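Local coordinates for protein DNA primase (Aquifex aeolicus, PDB 2AU3) that probably synthesises the short RNA primers that DNA polymerase extends during replication, as a zinc-binding primase with a TOPRIM catalytic core, at residues Arg133-Lys138 with Asp255-Phe260; Glu262-Val267 with Glu340-Ile345; Tyr291-Gly296 with Tyr327-Phe332. All coordinates share one frame; numbering follows the deposited sequence.

Contact 1. Residues Arg133-Lys138 with Asp255-Phe260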
loop_
_atom_site.group_PDB
_atom_site.type_symbol
_atom_site.label_atom_id
_atom_site.label_comp_id
_atom_site.label_asym_id
_atom_site.label_seq_id
_atom_site.Cartn_x
_atom_site.Cartn_y
_atom_site.Cartn_z
ATOM N N ARG A 133 16.529 -9.672 1.012
ATOM C CA ARG A 133 15.575 -9.770 -0.098
ATOM C C ARG A 133 15.562 -8.541 -1.028
ATOM O O ARG A 133 14.710 -8.442 -1.911
ATOM C CB ARG A 133 14.164 -10.022 0.449
ATOM C CG ARG A 133 14.028 -11.357 1.213
ATOM C CD ARG A 133 13.591 -12.537 0.348
ATOM N NE ARG A 133 12.224 -12.358 -0.160
ATOM C CZ ARG A 133 11.849 -12.564 -1.426
ATOM N NH1 ARG A 133 12.741 -12.966 -2.342
ATOM N NH2 ARG A 133 10.575 -12.378 -1.776
ATOM N N GLY A 134 16.481 -7.603 -0.823
ATOM C CA GLY A 134 16.570 -6.448 -1.702
ATOM C C GLY A 134 15.666 -5.270 -1.350
ATOM O O GLY A 134 15.509 -4.338 -2.153
ATOM N N ILE A 135 15.073 -5.289 -0.161
ATOM C CA ILE A 135 14.302 -4.120 0.303
ATOM C C ILE A 135 15.200 -3.116 1.007
ATOM O O ILE A 135 15.922 -3.443 1.948
ATOM C CB ILE A 135 13.088 -4.526 1.143
ATOM C CG1 ILE A 135 12.136 -5.359 0.248
ATOM C CG2 ILE A 135 12.335 -3.255 1.670
ATOM C CD1 ILE A 135 11.250 -6.302 0.981
ATOM N N ASP A 136 15.186 -1.890 0.517
ATOM C CA ASP A 136 16.021 -0.850 1.097
ATOM C C ASP A 136 15.502 -0.469 2.499
ATOM O O ASP A 136 14.298 -0.292 2.683
ATOM C CB ASP A 136 16.011 0.378 0.194
ATOM C CG ASP A 136 17.117 1.344 0.534
ATOM O OD1 ASP A 136 18.167 1.344 -0.150
ATOM O OD2 ASP A 136 17.045 2.111 1.504
ATOM N N PRO A 137 16.406 -0.317 3.468
ATOM C CA PRO A 137 16.018 0.103 4.825
ATOM C C PRO A 137 15.204 1.390 4.820
ATOM O O PRO A 137 14.296 1.522 5.611
ATOM C CB PRO A 137 17.374 0.313 5.520
ATOM C CG PRO A 137 18.268 -0.614 4.805
ATOM C CD PRO A 137 17.862 -0.553 3.367
ATOM N N LYS A 138 15.476 2.306 3.897
ATOM C CA LYS A 138 14.665 3.530 3.831
ATOM C C LYS A 138 13.223 3.198 3.464
ATOM O O LYS A 138 12.295 3.783 4.027
ATOM C CB LYS A 138 15.221 4.529 2.820
ATOM C CG LYS A 138 16.669 4.999 3.118
ATOM C CD LYS A 138 17.099 6.104 2.130
ATOM C CE LYS A 138 17.694 5.543 0.827
ATOM N NZ LYS A 138 18.610 4.343 1.009
ATOM N N ASP A 255 7.151 -7.275 -4.799
ATOM C CA ASP A 255 7.506 -6.588 -6.057
ATOM C C ASP A 255 7.398 -5.084 -5.884
ATOM O O ASP A 255 8.165 -4.344 -6.465
ATOM C CB ASP A 255 6.575 -7.002 -7.203
ATOM C CG ASP A 255 6.281 -8.484 -7.217
ATOM O OD1 ASP A 255 7.143 -9.246 -7.689
ATOM O OD2 ASP A 255 5.201 -8.973 -6.782
ATOM N N LEU A 256 6.397 -4.629 -5.126
ATOM C CA LEU A 256 6.197 -3.208 -4.990
ATOM C C LEU A 256 7.346 -2.623 -4.164
ATOM O O LEU A 256 7.923 -1.594 -4.524
ATOM C CB LEU A 256 4.843 -2.886 -4.308
ATOM C CG LEU A 256 4.472 -1.388 -4.224
ATOM C CD1 LEU A 256 2.950 -1.243 -4.350
ATOM C CD2 LEU A 256 4.950 -0.698 -2.932
ATOM N N LEU A 257 7.667 -3.291 -3.050
ATOM C CA LEU A 257 8.690 -2.801 -2.147
ATOM C C LEU A 257 10.032 -2.721 -2.850
ATOM O O LEU A 257 10.806 -1.791 -2.601
ATOM C CB LEU A 257 8.780 -3.687 -0.925
ATOM C CG LEU A 257 7.533 -3.613 -0.057
ATOM C CD1 LEU A 257 7.656 -4.571 1.098
ATOM C CD2 LEU A 257 7.375 -2.181 0.419
ATOM N N ARG A 258 10.280 -3.676 -3.750
ATOM C CA ARG A 258 11.489 -3.704 -4.558
ATOM C C ARG A 258 11.553 -2.551 -5.540
ATOM O O ARG A 258 12.580 -1.903 -5.644
ATOM C CB ARG A 258 11.596 -5.021 -5.339
ATOM C CG ARG A 258 12.083 -6.183 -4.497
ATOM C CD ARG A 258 13.540 -6.055 -4.058
ATOM N NE ARG A 258 14.420 -6.375 -5.175
ATOM C CZ ARG A 258 15.371 -5.579 -5.648
ATOM N NH1 ARG A 258 15.611 -4.402 -5.109
ATOM N NH2 ARG A 258 16.096 -5.971 -6.666
ATOM N N LEU A 259 10.479 -2.327 -6.298
ATOM C CA LEU A 259 10.464 -1.193 -7.245
ATOM C C LEU A 259 10.658 0.141 -6.510
ATOM O O LEU A 259 11.477 0.993 -6.914
ATOM C CB LEU A 259 9.172 -1.212 -8.086
ATOM C CG LEU A 259 9.266 -1.826 -9.499
ATOM C CD1 LEU A 259 9.571 -3.320 -9.450
ATOM C CD2 LEU A 259 7.932 -1.581 -10.237
ATOM N N PHE A 260 9.960 0.302 -5.379
ATOM C CA PHE A 260 10.129 1.502 -4.526
ATOM C C PHE A 260 11.579 1.618 -4.006
ATOM O O PHE A 260 12.123 2.720 -3.926
ATOM C CB PHE A 260 9.205 1.442 -3.316
ATOM C CG PHE A 260 8.185 2.508 -3.286
ATOM C CD1 PHE A 260 6.948 2.301 -3.884
ATOM C CD2 PHE A 260 8.448 3.718 -2.683
ATOM C CE1 PHE A 260 6.005 3.310 -3.866
ATOM C CE2 PHE A 260 7.500 4.717 -2.655
ATOM C CZ PHE A 260 6.277 4.499 -3.245
#
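I135, G134 and the carbonyl of R133 lie against L257 and R258 in a buried contact between a loop of the primase core's N-terminal part and TOPRIM helix 253-261. The loop connects helix 124-132 to helix 137-142, and the CA of I135 lies 5.6 Å from the CA of R258, the closest approach of the two backbones by CA. I135 CG1 rests on L257 CB at 3.9 Å, while the two CD1 tips meet at 4.0 Å; the side chains cross at a slant. CG1 of I135 sits beside its own backbone N (chi1 -63°), which turns that branch and CD1 onto L257.

The chain of R258 is bent at chi2 and chi3 and brings its end to the loop. Its CD lies 3.4 Å from R133 O, and G134 CA covers one face of the guanidinium. R258 NH1 gives G134 O only a weak bond of 3.0 Å, bent to 128°. The stronger partners are D330, which takes NE in a salt bridge, and E262, which takes NH1. Two carboxylates thus probably balance the buried charge of R258 and fix its rotation, leaving the loop carbonyl a secondary acceptor.

Contact 2. Residues Glu262-Val267 with Glu340-Ile345; sequences EGIRNV and ELRRLI
R342 NH2 comes within 3.2 Å of G263 O, yet the angle is too poor for a hydrogen bond; a water completes the link instead. That water donates to G263 O at 2.7 Å and accepts weakly from R342 NH2. The arginine reaches the loop because its chain runs extended from CG to NE, sliding past I264 in the opposite direction. I264 CG1 lies 3.9 Å from R342 NE, and the CG methylene of R342 touches CG1 and CD1, so the aliphatic stem packs while the guanidinium is linked to the loop carbonyl through a water, weakly on its own side.

G263, with positive phi (78°), is the C-prime residue of a Schellman motif that ends helix 253-261: G263 N bonds to F260 O, and I264 N to L259 O. The chain then turns toward strand 267-270 of the TOPRIM sheet, directing the side chain of I264 at helix 338-347. There its CD1 meets L341 CD2 at 4.0 Å. L341 CG lies opposite the backbone N (chi1 178°), and the leucine is backed by F332 and I333 of helix 329-336. Inward, I264 also touches L259 and I248. The guanidinium of R265 passes over G263 CA, 4.2 Å from its plane.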
loop_
_atom_site.group_PDB
_atom_site.type_symbol
_atom_site.label_atom_id
_atom_site.label_comp_id
_atom_site.label_asym_id
_atom_site.label_seq_id
_atom_site.Cartn_x
_atom_site.Cartn_y
_atom_site.Cartn_z
ATOM N N GLU A 262 14.047 0.864 -5.623
ATOM C CA GLU A 262 14.865 1.273 -6.750
ATOM C C GLU A 262 14.427 2.636 -7.279
ATOM O O GLU A 262 14.833 3.045 -8.364
ATOM C CB GLU A 262 14.791 0.209 -7.859
ATOM C CG GLU A 262 15.244 -1.193 -7.434
ATOM C CD GLU A 262 16.727 -1.286 -7.078
ATOM O OE1 GLU A 262 17.486 -0.377 -7.454
ATOM O OE2 GLU A 262 17.130 -2.277 -6.404
ATOM N N GLY A 263 13.596 3.341 -6.508
ATOM C CA GLY A 263 13.115 4.663 -6.889
ATOM C C GLY A 263 11.993 4.688 -7.942
ATOM O O GLY A 263 11.766 5.700 -8.598
ATOM N N ILE A 264 11.292 3.581 -8.110
ATOM C CA ILE A 264 10.170 3.539 -9.028
ATOM C C ILE A 264 8.940 3.554 -8.128
ATOM O O ILE A 264 8.607 2.536 -7.517
ATOM C CB ILE A 264 10.226 2.254 -9.870
ATOM C CG1 ILE A 264 11.359 2.343 -10.889
ATOM C CG2 ILE A 264 8.926 2.077 -10.690
ATOM C CD1 ILE A 264 11.620 1.007 -11.602
ATOM N N ARG A 265 8.292 4.705 -8.006
ATOM C CA ARG A 265 7.415 4.910 -6.852
ATOM C C ARG A 265 5.932 5.048 -7.203
ATOM O O ARG A 265 5.085 5.141 -6.307
ATOM C CB ARG A 265 7.869 6.136 -6.079
ATOM C CG ARG A 265 9.278 6.038 -5.479
ATOM C CD ARG A 265 9.639 7.327 -4.780
ATOM N NE ARG A 265 10.963 7.318 -4.168
ATOM C CZ ARG A 265 11.970 8.043 -4.603
ATOM N NH1 ARG A 265 11.823 8.803 -5.675
ATOM N NH2 ARG A 265 13.128 8.019 -3.958
ATOM N N ASN A 266 5.622 5.058 -8.505
ATOM C CA ASN A 266 4.224 5.209 -8.925
ATOM C C ASN A 266 3.642 3.820 -9.157
ATOM O O ASN A 266 3.194 3.517 -10.231
ATOM C CB ASN A 266 4.125 6.080 -10.198
ATOM C CG ASN A 266 4.965 5.521 -11.364
ATOM O OD1 ASN A 266 6.039 4.961 -11.150
ATOM N ND2 ASN A 266 4.479 5.696 -12.587
ATOM N N VAL A 267 3.664 3.003 -8.111
ATOM C CA VAL A 267 3.439 1.544 -8.170
ATOM C C VAL A 267 2.388 1.165 -7.136
ATOM O O VAL A 267 2.455 1.641 -5.976
ATOM C CB VAL A 267 4.737 0.760 -7.789
ATOM C CG1 VAL A 267 4.552 -0.782 -8.007
ATOM C CG2 VAL A 267 5.930 1.242 -8.609
ATOM N N GLU A 340 17.213 -0.043 -16.684
ATOM C CA GLU A 340 16.693 -0.887 -17.747
ATOM C C GLU A 340 15.230 -1.261 -17.515
ATOM O O GLU A 340 14.480 -1.352 -18.461
ATOM C CB GLU A 340 17.538 -2.145 -17.931
ATOM C CG GLU A 340 17.330 -2.850 -19.278
ATOM C CD GLU A 340 17.326 -1.892 -20.469
ATOM O OE1 GLU A 340 18.122 -0.935 -20.492
ATOM O OE2 GLU A 340 16.516 -2.086 -21.383
ATOM N N LEU A 341 14.816 -1.478 -16.261
ATOM C CA LEU A 341 13.401 -1.762 -16.022
ATOM C C LEU A 341 12.530 -0.547 -16.393
ATOM O O LEU A 341 11.482 -0.694 -17.012
ATOM C CB LEU A 341 13.144 -2.204 -14.579
ATOM C CG LEU A 341 11.685 -2.468 -14.240
ATOM C CD1 LEU A 341 11.110 -3.569 -15.166
ATOM C CD2 LEU A 341 11.461 -2.832 -12.732
ATOM N N ARG A 342 12.981 0.645 -16.029
ATOM C CA ARG A 342 12.297 1.881 -16.418
ATOM C C ARG A 342 12.179 1.963 -17.936
ATOM O O ARG A 342 11.094 2.271 -18.479
ATOM C CB ARG A 342 13.053 3.103 -15.902
ATOM C CG ARG A 342 12.721 3.535 -14.499
ATOM C CD ARG A 342 13.118 4.988 -14.180
ATOM N NE ARG A 342 13.411 5.138 -12.761
ATOM C CZ ARG A 342 13.666 6.294 -12.145
ATOM N NH1 ARG A 342 13.648 7.448 -12.815
ATOM N NH2 ARG A 342 13.928 6.296 -10.843
ATOM N N ARG A 343 13.280 1.659 -18.627
ATOM C CA ARG A 343 13.249 1.645 -20.075
ATOM C C ARG A 343 12.292 0.581 -20.661
ATOM O O ARG A 343 11.554 0.868 -21.615
ATOM C CB ARG A 343 14.665 1.529 -20.648
ATOM C CG ARG A 343 15.610 2.685 -20.183
ATOM C CD ARG A 343 15.224 4.074 -20.718
ATOM N NE ARG A 343 14.924 4.038 -22.160
ATOM C CZ ARG A 343 15.831 4.144 -23.132
ATOM N NH1 ARG A 343 17.116 4.302 -22.843
ATOM N NH2 ARG A 343 15.449 4.077 -24.407
ATOM N N LEU A 344 12.310 -0.633 -20.109
ATOM C CA LEU A 344 11.391 -1.699 -20.558
ATOM C C LEU A 344 9.928 -1.223 -20.450
ATOM O O LEU A 344 9.095 -1.412 -21.363
ATOM C CB LEU A 344 11.574 -2.953 -19.700
ATOM C CG LEU A 344 10.730 -4.171 -20.166
ATOM C CD1 LEU A 344 11.250 -4.662 -21.516
ATOM C CD2 LEU A 344 10.776 -5.298 -19.150
ATOM N N ILE A 345 9.626 -0.624 -19.304
ATOM C CA ILE A 345 8.295 -0.160 -19.014
ATOM C C ILE A 345 7.900 0.904 -20.047
ATOM O O ILE A 345 6.875 0.768 -20.731
ATOM C CB ILE A 345 8.232 0.352 -17.556
ATOM C CG1 ILE A 345 8.276 -0.837 -16.589
ATOM C CG2 ILE A 345 6.965 1.223 -17.321
ATOM C CD1 ILE A 345 8.503 -0.453 -15.114
HETATM O O HOH W 1 12.760 8.202 -9.015
#

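Contact 3. Residues Tyr291-Gly296 with Tyr327-Phe332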
loop_
_atom_site.group_PDB
_atom_site.type_symbol
_atom_site.label_atom_id
_atom_site.label_comp_id
_atom_site.label_asym_id
_atom_site.label_seq_id
_atom_site.Cartn_x
_atom_site.Cartn_y
_atom_site.Cartn_z
ATOM N N TYR A 291 0.461 0.604 -16.555
ATOM C CA TYR A 291 1.382 -0.412 -17.013
ATOM C C TYR A 291 1.309 -1.630 -16.097
ATOM O O TYR A 291 1.350 -1.504 -14.881
ATOM C CB TYR A 291 2.796 0.178 -16.990
ATOM C CG TYR A 291 2.986 1.211 -18.058
ATOM C CD1 TYR A 291 2.321 2.429 -18.011
ATOM C CD2 TYR A 291 3.821 0.954 -19.146
ATOM C CE1 TYR A 291 2.507 3.387 -19.023
ATOM C CE2 TYR A 291 4.017 1.875 -20.122
ATOM C CZ TYR A 291 3.351 3.081 -20.077
ATOM O OH TYR A 291 3.536 3.966 -21.118
ATOM N N ILE A 292 1.154 -2.807 -16.673
ATOM C CA ILE A 292 1.011 -4.001 -15.848
ATOM C C ILE A 292 2.314 -4.775 -15.989
ATOM O O ILE A 292 2.806 -4.990 -17.106
ATOM C CB ILE A 292 -0.171 -4.888 -16.286
ATOM C CG1 ILE A 292 -1.424 -4.082 -16.537
ATOM C CG2 ILE A 292 -0.449 -6.015 -15.251
ATOM C CD1 ILE A 292 -2.468 -4.896 -17.268
ATOM N N LEU A 293 2.870 -5.163 -14.849
ATOM C CA LEU A 293 4.176 -5.778 -14.818
ATOM C C LEU A 293 4.142 -6.970 -13.926
ATOM O O LEU A 293 4.429 -6.867 -12.723
ATOM C CB LEU A 293 5.208 -4.762 -14.305
ATOM C CG LEU A 293 6.668 -5.215 -14.161
ATOM C CD1 LEU A 293 7.367 -5.398 -15.503
ATOM C CD2 LEU A 293 7.399 -4.209 -13.339
ATOM N N TYR A 294 3.757 -8.110 -14.489
ATOM C CA TYR A 294 3.634 -9.323 -13.721
ATOM C C TYR A 294 4.826 -10.220 -14.091
ATOM O O TYR A 294 5.634 -9.858 -14.949
ATOM C CB TYR A 294 2.291 -9.998 -14.024
ATOM C CG TYR A 294 1.052 -9.344 -13.371
ATOM C CD1 TYR A 294 1.143 -8.143 -12.648
ATOM C CD2 TYR A 294 -0.203 -9.938 -13.499
ATOM C CE1 TYR A 294 0.013 -7.573 -12.067
ATOM C CE2 TYR A 294 -1.330 -9.385 -12.910
ATOM C CZ TYR A 294 -1.217 -8.196 -12.214
ATOM O OH TYR A 294 -2.344 -7.670 -11.653
ATOM N N ASP A 295 4.972 -11.350 -13.414
ATOM C CA ASP A 295 6.092 -12.257 -13.683
ATOM C C ASP A 295 6.184 -12.676 -15.159
ATOM O O ASP A 295 5.172 -12.869 -15.833
ATOM C CB ASP A 295 5.988 -13.505 -12.800
ATOM C CG ASP A 295 6.197 -13.207 -11.336
ATOM O OD1 ASP A 295 6.766 -12.135 -11.005
ATOM O OD2 ASP A 295 5.825 -14.005 -10.433
ATOM N N GLY A 296 7.409 -12.867 -15.638
ATOM C CA GLY A 296 7.645 -13.322 -16.993
ATOM C C GLY A 296 7.540 -14.835 -17.097
ATOM O O GLY A 296 8.501 -15.526 -17.436
ATOM N N TYR A 327 11.817 -14.355 -15.470
ATOM C CA TYR A 327 12.147 -13.220 -14.597
ATOM C C TYR A 327 10.928 -12.654 -13.896
ATOM O O TYR A 327 9.918 -12.390 -14.534
ATOM C CB TYR A 327 12.782 -12.085 -15.414
ATOM C CG TYR A 327 14.197 -12.397 -15.896
ATOM C CD1 TYR A 327 15.311 -11.879 -15.232
ATOM C CD2 TYR A 327 14.410 -13.246 -16.971
ATOM C CE1 TYR A 327 16.607 -12.162 -15.668
ATOM C CE2 TYR A 327 15.708 -13.555 -17.411
ATOM C CZ TYR A 327 16.793 -13.000 -16.756
ATOM O OH TYR A 327 18.060 -13.293 -17.173
ATOM N N ASP A 328 11.046 -12.398 -12.594
ATOM C CA ASP A 328 10.091 -11.521 -11.928
ATOM C C ASP A 328 10.767 -10.139 -11.842
ATOM O O ASP A 328 11.929 -10.013 -12.224
ATOM C CB ASP A 328 9.655 -12.072 -10.555
ATOM C CG ASP A 328 10.776 -12.123 -9.555
ATOM O OD1 ASP A 328 11.946 -11.953 -9.966
ATOM O OD2 ASP A 328 10.578 -12.324 -8.321
ATOM N N PRO A 329 10.045 -9.089 -11.449
ATOM C CA PRO A 329 10.681 -7.775 -11.322
ATOM C C PRO A 329 12.010 -7.781 -10.540
ATOM O O PRO A 329 12.950 -7.138 -10.971
ATOM C CB PRO A 329 9.615 -6.938 -10.603
ATOM C CG PRO A 329 8.333 -7.525 -11.085
ATOM C CD PRO A 329 8.585 -9.016 -11.238
ATOM N N ASP A 330 12.066 -8.495 -9.417
ATOM C CA ASP A 330 13.241 -8.556 -8.560
ATOM C C ASP A 330 14.489 -9.052 -9.332
ATOM O O ASP A 330 15.527 -8.395 -9.320
ATOM C CB ASP A 330 12.930 -9.495 -7.394
ATOM C CG ASP A 330 14.124 -9.819 -6.582
ATOM O OD1 ASP A 330 14.930 -8.893 -6.255
ATOM O OD2 ASP A 330 14.335 -10.986 -6.209
ATOM N N GLU A 331 14.350 -10.187 -10.023
ATOM C CA GLU A 331 15.454 -10.800 -10.774
ATOM C C GLU A 331 15.852 -9.969 -11.980
ATOM O O GLU A 331 17.037 -9.860 -12.307
ATOM C CB GLU A 331 15.075 -12.225 -11.213
ATOM C CG GLU A 331 14.909 -13.215 -10.051
ATOM C CD GLU A 331 16.221 -13.574 -9.353
ATOM O OE1 GLU A 331 17.298 -13.022 -9.719
ATOM O OE2 GLU A 331 16.175 -14.403 -8.401
ATOM N N PHE A 332 14.854 -9.401 -12.664
ATOM C CA PHE A 332 15.149 -8.470 -13.758
ATOM C C PHE A 332 16.006 -7.288 -13.285
ATOM O O PHE A 332 17.040 -6.967 -13.884
ATOM C CB PHE A 332 13.880 -7.971 -14.460
ATOM C CG PHE A 332 14.176 -7.204 -15.728
ATOM C CD1 PHE A 332 14.172 -7.837 -16.959
ATOM C CD2 PHE A 332 14.530 -5.869 -15.675
ATOM C CE1 PHE A 332 14.466 -7.136 -18.121
ATOM C CE2 PHE A 332 14.838 -5.170 -16.808
ATOM C CZ PHE A 332 14.797 -5.792 -18.045
#
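The side chains of D295 and D328 lie side by side and point the same way, their carboxylate planes 58° apart. D295 OD1 is pressed tightly against D328 CB, at 2.9 Å, a short contact and not a hydrogen bond, and lies 3.6 Å from P329 CD. On the Y327 ring, E331 C and F332 N sit at the edge, in plane, while its hydroxyl bonds to E335. The Y294 ring carries I292 CG2 over one face, offset toward the rim.

Beside the acids, G296 N donates to Y327 O at 2.8 Å. This bond ties the loop after strand 289-293 to the approach of helix 329-336.

The loop belongs to the TOPRIM fold. D295 is predicted to bind two magnesium ions, the catalytic one with E251 and the second with D297; E251 also accepts from D295 N. D328 is turned to a different task. With its CG between the backbone N and the carbonyl carbon (chi1 65°), it N-caps helix 329-336, and its OD1 accepts from E331 N at 3.0 Å, on the syn side but 30° out of the carboxylate plane. D295 OD1 and D328 OD2 stand 4.7 Å apart.

Deeper in, L293 CD2 packs on P329 CG at 4.1 Å as the two side chains slide past each other in opposite directions. L259 of helix 253-261 touches both of them, while V321 of strand 317-321 touches L293.

How the contacts relate
Contact 1 is buried, whereas contacts 2 and 3 are only partly so, and contact 2 carries an exposed arginine. Helix 253-261 serves the first two: its side chains meet the loop in contact 1, and its C-terminal end leads into contact 2. L259, on the helix of contact 1 but not touching its loop, packs on L341 of contact 2 and reaches contact 3. Along the chain, contact 3 is nested within the loop that contact 2 closes. The chemistry shifts with place: R258 of contact 1 is salt-bridged to E262 of contact 2 and D330 of contact 3, water mediates for R342 of contact 2, and contact 3 sets a predicted magnesium ligand, D295, beside the N-cap D328.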